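DyP-type peroxidase (PDB 4GS1) is a dye-decolorizing peroxidase that probably uses hydrogen peroxide to oxidise dyes and other substrates at its bound haem. Local coordinates at residues 184-189 / 318-323; 47-52 / 154-159. All coordinates share one frame; numbering follows the deposited sequence. Where two conformers were deposited one is given.

Contact 1: residues 184-189 / 318-323; sequences GFRRTA and VRRGYN. With HEM (protoporphyrin IX containing Fe), chain F; OXY (oxygen molecule), chain G.
Phe-185 and Asn-323 form a single antiparallel hydrogen-bonded bridge, Phe-185 N to Asn-323 O at 2.8 Å with the return bond Asn-323 N to Phe-185 O at 2.9 Å, while the touching stretches run 100° apart end to end. The bridge joins the edge strands of the two ferredoxin-like halves of the DyP fold. Across it, Asn-323 CB sits over one face of the Phe-185 ring, a CH-pi contact 4.0 Å from the centroid. Arg-186 makes the other two hydrogen bonds between the segments. Its chain is extended from CG to NE (chi2 and chi3 both 169°) and passes across the Tyr-322 ring, with CD and the guanidinium over one face; the cation-pi distance is 4.7 Å from CZ to the Tyr-322 centroid, the two planes 37° apart. NE and NH2 then close side-on upon one atom, Gly-321 O, which lies near the guanidinium plane. The Tyr-322 hydroxyl bonds to Pro-48 O. Arg-319, two residues before Gly-321, faces the haem: NH1 and NH2 both donate to propionate atom O2A, and NH1 also makes a weak bond to O1 of the iron-bound oxygen molecule. A water links the Arg-186 side chain to the Arg-319 backbone, accepting from Arg-186 NH2 at 2.9 Å and donating to Arg-319 O.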
ATOM      1  N   GLY B 184      -1.673  -5.904  -0.496  1.00 11.58           N
ATOM      2  CA  GLY B 184      -1.948  -6.093   0.920  1.00 11.72           C
ATOM      3  C   GLY B 184      -0.696  -6.006   1.774  1.00 12.64           C
ATOM      4  O   GLY B 184       0.420  -6.101   1.258  1.00 13.86           O
ATOM      5  N   PHE B 185      -0.877  -5.816   3.080  1.00 12.36           N
ATOM      6  CA  PHE B 185       0.255  -5.707   3.994  1.00 12.11           C
ATOM      7  C   PHE B 185      -0.017  -6.376   5.333  1.00 11.51           C
ATOM      8  O   PHE B 185      -1.171  -6.592   5.719  1.00 12.11           O
ATOM      9  CB  PHE B 185       0.593  -4.233   4.257  1.00  9.50           C
ATOM     10  CG  PHE B 185      -0.532  -3.453   4.882  1.00 11.92           C
ATOM     11  CD1 PHE B 185      -0.647  -3.346   6.265  1.00 14.55           C
ATOM     12  CD2 PHE B 185      -1.483  -2.829   4.088  1.00 15.32           C
ATOM     13  CE1 PHE B 185      -1.691  -2.632   6.839  1.00 14.89           C
ATOM     14  CE2 PHE B 185      -2.532  -2.113   4.658  1.00 17.73           C
ATOM     15  CZ  PHE B 185      -2.632  -2.014   6.039  1.00 16.70           C
ATOM     16  N   ARG B 186       1.073  -6.660   6.040  1.00 13.79           N
ATOM     17  CA  ARG B 186       1.068  -7.002   7.464  1.00 12.06           C
ATOM     18  C   ARG B 186       2.115  -6.122   8.114  1.00 14.03           C
ATOM     19  O   ARG B 186       2.848  -5.422   7.411  1.00 14.27           O
ATOM     20  CB  ARG B 186       1.491  -8.456   7.667  1.00 11.35           C
ATOM     21  CG  ARG B 186       0.592  -9.467   6.989  1.00 11.45           C
ATOM     22  CD  ARG B 186       1.236 -10.843   7.023  1.00 12.14           C
ATOM     23  NE  ARG B 186       0.297 -11.894   6.623  1.00 12.54           N
ATOM     24  CZ  ARG B 186       0.395 -13.167   7.010  1.00 16.91           C
ATOM     25  NH1 ARG B 186       1.402 -13.558   7.793  1.00 16.84           N
ATOM     26  NH2 ARG B 186      -0.510 -14.055   6.607  1.00 15.77           N
ATOM     27  N   ARG B 187       2.219  -6.170   9.442  1.00 13.43           N
ATOM     28  CA  ARG B 187       3.312  -5.469  10.113  1.00 13.59           C
ATOM     29  C   ARG B 187       4.656  -6.002   9.621  1.00 15.54           C
ATOM     30  O   ARG B 187       4.819  -7.204   9.366  1.00 16.07           O
ATOM     31  CB  ARG B 187       3.214  -5.589  11.645  1.00 14.68           C
ATOM     32  CG  ARG B 187       3.906  -6.815  12.278  1.00 19.48           C
ATOM     33  CD  ARG B 187       3.228  -8.131  11.934  1.00 22.12           C
ATOM     34  NE  ARG B 187       3.800  -9.238  12.713  1.00 26.36           N
ATOM     35  CZ  ARG B 187       4.934  -9.865  12.410  1.00 23.75           C
ATOM     36  NH1 ARG B 187       5.630  -9.499  11.338  1.00 17.57           N
ATOM     37  NH2 ARG B 187       5.376 -10.860  13.181  1.00 19.34           N
ATOM     38  N   THR B 188       5.623  -5.108   9.460  1.00 12.66           N
ATOM     39  CA  THR B 188       6.967  -5.549   9.085  1.00 14.37           C
ATOM     40  C   THR B 188       7.689  -6.180  10.266  1.00 15.48           C
ATOM     41  O   THR B 188       7.451  -5.821  11.427  1.00 16.17           O
ATOM     42  CB  THR B 188       7.831  -4.401   8.533  1.00 16.67           C
ATOM     43  OG1 THR B 188       7.955  -3.373   9.527  1.00 17.14           O
ATOM     44  CG2 THR B 188       7.210  -3.824   7.253  1.00 13.77           C
ATOM     45  N   ALA B 189       8.578  -7.122   9.969  1.00 15.65           N
ATOM     46  CA  ALA B 189       9.403  -7.726  11.011  1.00 15.82           C
ATOM     47  C   ALA B 189      10.221  -6.659  11.726  1.00 14.01           C
ATOM     48  O   ALA B 189      10.457  -6.748  12.929  1.00 17.09           O
ATOM     49  CB  ALA B 189      10.319  -8.779  10.406  1.00 17.86           C
ATOM     50  N   VAL B 318      -5.112 -23.581   5.485  1.00 12.03           N
ATOM     51  CA  VAL B 318      -4.117 -22.621   5.949  1.00 13.80           C
ATOM     52  C   VAL B 318      -4.510 -21.245   5.450  1.00 14.91           C
ATOM     53  O   VAL B 318      -4.613 -21.019   4.245  1.00 14.78           O
ATOM     54  CB  VAL B 318      -2.698 -22.973   5.472  1.00 14.70           C
ATOM     55  CG1 VAL B 318      -1.746 -21.818   5.741  1.00 14.20           C
ATOM     56  CG2 VAL B 318      -2.211 -24.230   6.189  1.00 16.96           C
ATOM     57  N   ARG B 319      -4.762 -20.334   6.383  1.00 10.86           N
ATOM     58  CA  ARG B 319      -5.121 -18.967   6.030  1.00 10.33           C
ATOM     59  C   ARG B 319      -3.872 -18.097   6.030  1.00 13.29           C
ATOM     60  O   ARG B 319      -3.176 -18.006   7.040  1.00 17.12           O
ATOM     61  CB  ARG B 319      -6.182 -18.437   7.008  1.00 12.76           C
ATOM     62  CG  ARG B 319      -7.554 -19.080   6.825  1.00 12.32           C
ATOM     63  CD  ARG B 319      -8.460 -18.874   8.043  1.00 13.73           C
ATOM     64  NE  ARG B 319      -7.905 -19.528   9.231  1.00 12.93           N
ATOM     65  CZ  ARG B 319      -7.604 -18.910  10.371  1.00 13.89           C
ATOM     66  NH1 ARG B 319      -7.831 -17.609  10.520  1.00 13.17           N
ATOM     67  NH2 ARG B 319      -7.086 -19.606  11.377  1.00 14.87           N
ATOM     68  N   ARG B 320      -3.594 -17.460   4.890  1.00 11.84           N
ATOM     69  CA  ARG B 320      -2.371 -16.675   4.712  1.00 10.82           C
ATOM     70  C   ARG B 320      -2.775 -15.340   4.106  1.00 12.62           C
ATOM     71  O   ARG B 320      -2.447 -15.016   2.967  1.00 14.43           O
ATOM     72  CB  ARG B 320      -1.387 -17.434   3.811  1.00 10.53           C
ATOM     73  CG  ARG B 320       0.025 -16.846   3.736  1.00 10.60           C
ATOM     74  CD  ARG B 320       0.894 -17.743   2.847  1.00 12.70           C
ATOM     75  NE  ARG B 320       2.257 -17.242   2.667  1.00 14.59           N
ATOM     76  CZ  ARG B 320       2.595 -16.318   1.773  1.00 17.07           C
ATOM     77  NH1 ARG B 320       1.660 -15.760   1.004  1.00 15.34           N
ATOM     78  NH2 ARG B 320       3.863 -15.936   1.664  1.00 13.59           N
ATOM     79  N   GLY B 321      -3.528 -14.575   4.888  1.00 12.59           N
ATOM     80  CA  GLY B 321      -4.133 -13.349   4.402  1.00 14.34           C
ATOM     81  C   GLY B 321      -3.354 -12.090   4.706  1.00 11.64           C
ATOM     82  O   GLY B 321      -2.359 -12.110   5.452  1.00 12.65           O
ATOM     83  N   TYR B 322      -3.809 -10.984   4.119  1.00 12.63           N
ATOM     84  CA  TYR B 322      -3.149  -9.692   4.260  1.00 12.81           C
ATOM     85  C   TYR B 322      -4.204  -8.626   4.485  1.00  9.97           C
ATOM     86  O   TYR B 322      -5.364  -8.801   4.097  1.00 13.96           O
ATOM     87  CB  TYR B 322      -2.314  -9.356   2.999  1.00 12.60           C
ATOM     88  CG  TYR B 322      -1.019 -10.147   2.950  1.00 10.98           C
ATOM     89  CD1 TYR B 322       0.187  -9.557   3.300  1.00 13.00           C
ATOM     90  CD2 TYR B 322      -1.016 -11.486   2.584  1.00 12.46           C
ATOM     91  CE1 TYR B 322       1.377 -10.289   3.284  1.00 10.71           C
ATOM     92  CE2 TYR B 322       0.169 -12.233   2.578  1.00 13.37           C
ATOM     93  CZ  TYR B 322       1.354 -11.619   2.928  1.00 12.54           C
ATOM     94  OH  TYR B 322       2.526 -12.352   2.924  1.00 14.00           O
ATOM     95  N   ASN B 323      -3.806  -7.510   5.086  1.00  9.85           N
ATOM     96  CA  ASN B 323      -4.721  -6.380   5.226  1.00 10.77           C
ATOM     97  C   ASN B 323      -4.703  -5.537   3.964  1.00 12.50           C
ATOM     98  O   ASN B 323      -3.656  -5.402   3.327  1.00 13.38           O
ATOM     99  CB  ASN B 323      -4.286  -5.522   6.409  1.00  7.79           C
ATOM    100  CG  ASN B 323      -4.165  -6.333   7.674  1.00 17.19           C
ATOM    101  OD1 ASN B 323      -5.077  -7.070   8.023  1.00 18.78           O
ATOM    102  ND2 ASN B 323      -3.018  -6.252   8.331  1.00 21.36           N
TER
HETATM  103  CHA HEM F 501     -10.411 -18.024  12.821  1.00 13.21           C
HETATM  104  CHB HEM F 501     -11.001 -13.375  11.601  1.00 14.95           C
HETATM  105  CHC HEM F 501     -13.088 -14.686   7.415  1.00 13.98           C
HETATM  106  CHD HEM F 501     -12.126 -19.342   8.423  1.00 13.83           C
HETATM  107  C1A HEM F 501     -10.419 -16.657  12.850  1.00 12.00           C
HETATM  108  C2A HEM F 501      -9.952 -15.859  13.957  1.00 11.76           C
HETATM  109  C3A HEM F 501     -10.119 -14.574  13.616  1.00 10.70           C
HETATM  110  C4A HEM F 501     -10.683 -14.526  12.291  1.00 12.10           C
HETATM  111  CMA HEM F 501      -9.766 -13.331  14.470  1.00 11.22           C
HETATM  112  CAA HEM F 501      -9.375 -16.433  15.280  1.00 12.01           C
HETATM  113  CBA HEM F 501      -7.842 -16.553  15.242  1.00 12.04           C
HETATM  114  CGA HEM F 501      -7.368 -17.643  14.319  1.00 14.62           C
HETATM  115  O1A HEM F 501      -7.464 -18.848  14.702  1.00 14.76           O
HETATM  116  O2A HEM F 501      -6.875 -17.316  13.210  1.00 15.45           O
HETATM  117  C1B HEM F 501     -11.632 -13.328  10.379  1.00 14.54           C
HETATM  118  C2B HEM F 501     -12.067 -12.120   9.713  1.00 13.19           C
HETATM  119  C3B HEM F 501     -12.657 -12.472   8.560  1.00 12.59           C
HETATM  120  C4B HEM F 501     -12.600 -13.918   8.451  1.00 13.94           C
HETATM  121  CMB HEM F 501     -11.880 -10.709  10.322  1.00 17.61           C
HETATM  122  CAB HEM F 501     -13.282 -11.571   7.463  1.00 14.53           C
HETATM  123  CBB HEM F 501     -12.933 -10.280   7.289  1.00 19.01           C
HETATM  124  C1C HEM F 501     -13.011 -16.065   7.327  1.00 13.57           C
HETATM  125  C2C HEM F 501     -13.515 -16.891   6.238  1.00 12.66           C
HETATM  126  C3C HEM F 501     -13.231 -18.180   6.515  1.00 14.49           C
HETATM  127  C4C HEM F 501     -12.568 -18.200   7.797  1.00 16.72           C
HETATM  128  CMC HEM F 501     -14.201 -16.326   4.975  1.00 18.25           C
HETATM  129  CAC HEM F 501     -13.530 -19.484   5.724  1.00 14.90           C
HETATM  130  CBC HEM F 501     -14.480 -19.615   4.795  1.00 24.46           C
HETATM  131  C1D HEM F 501     -11.567 -19.399   9.672  1.00 12.59           C
HETATM  132  C2D HEM F 501     -11.093 -20.613  10.293  1.00 13.85           C
HETATM  133  C3D HEM F 501     -10.577 -20.206  11.659  1.00 12.26           C
HETATM  134  C4D HEM F 501     -10.761 -18.778  11.733  1.00 14.64           C
HETATM  135  CMD HEM F 501     -11.116 -22.048   9.718  1.00 16.31           C
HETATM  136  CAD HEM F 501      -9.966 -21.138  12.717  1.00 13.02           C
HETATM  137  CBD HEM F 501     -11.081 -21.842  13.492  1.00 16.38           C
HETATM  138  CGD HEM F 501     -10.435 -22.779  14.489  1.00 15.61           C
HETATM  139  O1D HEM F 501     -10.248 -22.370  15.669  1.00 16.22           O
HETATM  140  O2D HEM F 501     -10.077 -23.923  14.105  1.00 19.48           O
HETATM  141  NA  HEM F 501     -10.863 -15.827  11.835  1.00 12.87           N
HETATM  142  NB  HEM F 501     -11.975 -14.412   9.585  1.00 12.76           N
HETATM  143  NC  HEM F 501     -12.448 -16.901   8.280  1.00 13.66           N
HETATM  144  ND  HEM F 501     -11.350 -18.331  10.548  1.00 12.00           N
HETATM  145 FE   HEM F 501     -11.751 -16.388  10.110  1.00 13.68          FE
HETATM  146  O1  OXY G 502      -9.626 -15.895   9.107  1.00 21.74           O
HETATM  147  O2  OXY G 502      -8.533 -15.161   8.439  1.00 20.45           O
HETATM  148  O   HOH W   1      -0.350 -16.784   7.585  1.00 30.04           O

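Contact 2: residues 47-52 / 154-159; sequences APAFVH and GAEDPM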
ATOM      1  N   ALA B  47       5.770 -15.644   6.088  1.00 18.01           N
ATOM      2  CA  ALA B  47       5.182 -14.798   5.046  1.00 16.44           C
ATOM      3  C   ALA B  47       5.785 -13.393   5.076  1.00 15.53           C
ATOM      4  O   ALA B  47       5.918 -12.800   6.149  1.00 18.66           O
ATOM      5  CB  ALA B  47       3.675 -14.728   5.218  1.00 20.65           C
ATOM      6  N   PRO B  48       6.151 -12.852   3.897  1.00 14.40           N
ATOM      7  CA  PRO B  48       6.672 -11.480   3.837  1.00 13.82           C
ATOM      8  C   PRO B  48       5.593 -10.464   4.184  1.00 16.03           C
ATOM      9  O   PRO B  48       4.404 -10.786   4.128  1.00 15.29           O
ATOM     10  CB  PRO B  48       7.077 -11.316   2.366  1.00 15.43           C
ATOM     11  CG  PRO B  48       7.275 -12.720   1.856  1.00 18.26           C
ATOM     12  CD  PRO B  48       6.269 -13.551   2.605  1.00 17.53           C
ATOM     13  N   ALA B  49       5.998  -9.244   4.524  1.00 13.50           N
ATOM     14  CA  ALA B  49       5.045  -8.243   4.996  1.00 13.02           C
ATOM     15  C   ALA B  49       4.120  -7.692   3.910  1.00 14.30           C
ATOM     16  O   ALA B  49       3.064  -7.148   4.229  1.00 12.36           O
ATOM     17  CB  ALA B  49       5.780  -7.090   5.703  1.00 13.43           C
ATOM     18  N   PHE B  50       4.512  -7.811   2.643  1.00 13.45           N
ATOM     19  CA  PHE B  50       3.712  -7.237   1.547  1.00 12.61           C
ATOM     20  C   PHE B  50       3.359  -8.267   0.495  1.00 11.12           C
ATOM     21  O   PHE B  50       4.133  -9.197   0.242  1.00 12.38           O
ATOM     22  CB  PHE B  50       4.463  -6.057   0.901  1.00 11.89           C
ATOM     23  CG  PHE B  50       4.801  -4.978   1.883  1.00 14.77           C
ATOM     24  CD1 PHE B  50       3.880  -3.985   2.183  1.00 13.89           C
ATOM     25  CD2 PHE B  50       6.023  -4.982   2.549  1.00 11.12           C
ATOM     26  CE1 PHE B  50       4.175  -3.008   3.123  1.00 14.59           C
ATOM     27  CE2 PHE B  50       6.323  -4.006   3.494  1.00 13.58           C
ATOM     28  CZ  PHE B  50       5.387  -3.016   3.776  1.00 15.94           C
ATOM     29  N   VAL B  51       2.190  -8.092  -0.127  1.00 11.71           N
ATOM     30  CA  VAL B  51       1.755  -8.968  -1.216  1.00 11.39           C
ATOM     31  C   VAL B  51       1.083  -8.158  -2.319  1.00 11.72           C
ATOM     32  O   VAL B  51       0.526  -7.094  -2.067  1.00 12.93           O
ATOM     33  CB  VAL B  51       0.770 -10.070  -0.717  1.00 12.57           C
ATOM     34  CG1 VAL B  51      -0.651  -9.499  -0.504  1.00 13.46           C
ATOM     35  CG2 VAL B  51       0.722 -11.251  -1.692  1.00 12.73           C
ATOM     36  N   HIS B  52       1.172  -8.653  -3.549  1.00 11.33           N
ATOM     37  CA  HIS B  52       0.369  -8.112  -4.644  1.00 11.21           C
ATOM     38  C   HIS B  52      -0.179  -9.327  -5.368  1.00 12.04           C
ATOM     39  O   HIS B  52       0.582 -10.138  -5.905  1.00 13.55           O
ATOM     40  CB  HIS B  52       1.226  -7.233  -5.579  1.00 13.43           C
ATOM     41  CG  HIS B  52       0.433  -6.271  -6.414  1.00 14.24           C
ATOM     42  ND1 HIS B  52       0.968  -5.090  -6.905  1.00 14.51           N
ATOM     43  CD2 HIS B  52      -0.848  -6.312  -6.861  1.00 13.87           C
ATOM     44  CE1 HIS B  52       0.051  -4.450  -7.604  1.00 13.96           C
ATOM     45  NE2 HIS B  52      -1.065  -5.166  -7.595  1.00 13.29           N
ATOM     46  N   GLY B 154       5.262 -11.583  -3.467  1.00 12.93           N
ATOM     47  CA  GLY B 154       5.405 -11.139  -2.094  1.00 14.03           C
ATOM     48  C   GLY B 154       6.819 -10.676  -1.803  1.00 11.25           C
ATOM     49  O   GLY B 154       7.766 -11.180  -2.386  1.00 13.53           O
ATOM     50  N   ALA B 155       6.957  -9.716  -0.900  1.00 12.65           N
ATOM     51  CA  ALA B 155       8.276  -9.270  -0.460  1.00 14.49           C
ATOM     52  C   ALA B 155       8.161  -8.530   0.848  1.00 16.68           C
ATOM     53  O   ALA B 155       7.078  -8.084   1.212  1.00 14.33           O
ATOM     54  CB  ALA B 155       8.922  -8.385  -1.515  1.00 16.13           C
ATOM     55  N   GLU B 156       9.276  -8.395   1.555  1.00 13.15           N
ATOM     56  CA  GLU B 156       9.287  -7.693   2.837  1.00 13.41           C
ATOM     57  C   GLU B 156       9.420  -6.182   2.628  1.00 13.67           C
ATOM     58  O   GLU B 156       9.341  -5.410   3.581  1.00 15.75           O
ATOM     59  CB  GLU B 156      10.437  -8.230   3.708  1.00 14.05           C
ATOM     60  CG  GLU B 156      10.490  -7.718   5.162  1.00 13.72           C
ATOM     61  CD  GLU B 156       9.352  -8.230   6.039  1.00 15.03           C
ATOM     62  OE1 GLU B 156       8.656  -9.193   5.650  1.00 15.83           O
ATOM     63  OE2 GLU B 156       9.161  -7.668   7.140  1.00 14.57           O
ATOM     64  N   ASP B 157       9.600  -5.764   1.376  1.00 13.46           N
ATOM     65  CA  ASP B 157       9.759  -4.342   1.061  1.00 15.09           C
ATOM     66  C   ASP B 157       8.870  -3.955  -0.120  1.00 14.63           C
ATOM     67  O   ASP B 157       8.813  -4.690  -1.104  1.00 15.16           O
ATOM     68  CB  ASP B 157      11.225  -4.033   0.739  1.00 15.20           C
ATOM     69  CG  ASP B 157      11.451  -2.571   0.471  1.00 17.98           C
ATOM     70  OD1 ASP B 157      11.704  -1.820   1.440  1.00 14.77           O
ATOM     71  OD2 ASP B 157      11.349  -2.160  -0.707  1.00 14.87           O
ATOM     72  N   PRO B 158       8.165  -2.808  -0.024  1.00 12.65           N
ATOM     73  CA  PRO B 158       7.194  -2.456  -1.068  1.00 12.77           C
ATOM     74  C   PRO B 158       7.835  -2.024  -2.393  1.00 14.70           C
ATOM     75  O   PRO B 158       7.194  -2.147  -3.436  1.00 13.97           O
ATOM     76  CB  PRO B 158       6.415  -1.285  -0.439  1.00 12.48           C
ATOM     77  CG  PRO B 158       7.429  -0.641   0.489  1.00 14.18           C
ATOM     78  CD  PRO B 158       8.167  -1.824   1.080  1.00 14.85           C
ATOM     79  N   MET B 159       9.060  -1.511  -2.358  0.60 13.25           N
ATOM     80  CA  MET B 159       9.739  -1.122  -3.593  0.60 14.14           C
ATOM     81  C   MET B 159      10.291  -2.348  -4.325  0.60 14.98           C
ATOM     82  O   MET B 159      10.193  -2.448  -5.556  0.60 15.93           O
ATOM     83  CB  MET B 159      10.838  -0.096  -3.298  0.60 13.55           C
ATOM     84  CG  MET B 159      11.474   0.479  -4.525  0.60 18.36           C
ATOM     85  SD  MET B 159      10.266   1.345  -5.541  0.60 29.52           S
ATOM     86  CE  MET B 159      11.290   2.718  -6.077  0.60 12.74           C
TER
HETATM   87  O   HOH W   2       7.249 -10.648   7.458  1.00 16.67           O
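Phe-50 pairs with Ala-155 and Val-51 with Gly-154, the hydrogen-bonded and non-hydrogen-bonded pairs of an antiparallel ladder joining the two central strands of the N-terminal ferredoxin-like sheet. Phe-50 N reaches Ala-155 O at 3.0 Å, and Ala-155 N returns a bond to Phe-50 O. The Phe-50 side chain starts with CB 3.3 Å from Ala-155 O and CG 3.9 Å from the same Ala-155 O; with CG beside the backbone N (chi1 -58°), the ring presents an edge to the Ala-155 and Glu-156 carbonyls, CD2 meeting both oxygens. Farther out, CE2 approaches Glu-156 O, and Pro-158 CD covers one face in a CH-pi contact, 3.7 Å from Phe-50 CE2 and 4.1 Å from CZ at the tip. Pro-158 of the second subunit also packs on Phe-50. At the helix start Asp-157 is the N-cap, its OD2 accepting from Met-159 N, while OD1 accepts from Thr-188 N of the second subunit. Glu-156 folds back through a bend at chi2 (69°), which brings its carboxylate to the loop residues 47-49. There Ala-49 N meets OE1 at 2.9 Å from above the carboxylate plane, and a water donates both to Glu-156 OE1 and, at 2.8 Å, to Ala-47 O.

From the N terminus, residues 47-52 enter strand 50-58, and contact 2 closes the first loop when the chain returns at 154-159. Helix 158-172 and strand 176-185 follow, so contact 1 opens only after contact 2 has closed; it spans the 128 residues to 318-323. The loops are therefore in series, neither nesting nor crossing. Contact 2 works within the N-terminal sheet, whereas contact 1 joins one outermost strand of that sheet, 176-185, to an outermost strand, 318-328, of the C-terminal one. The centres of the two contacts lie about 9 Å apart, and the contacts touch where Arg-186 N and Ala-49 O, 2.7 Å apart, are probably hydrogen-bonded. Both contacts also reach the second subunit.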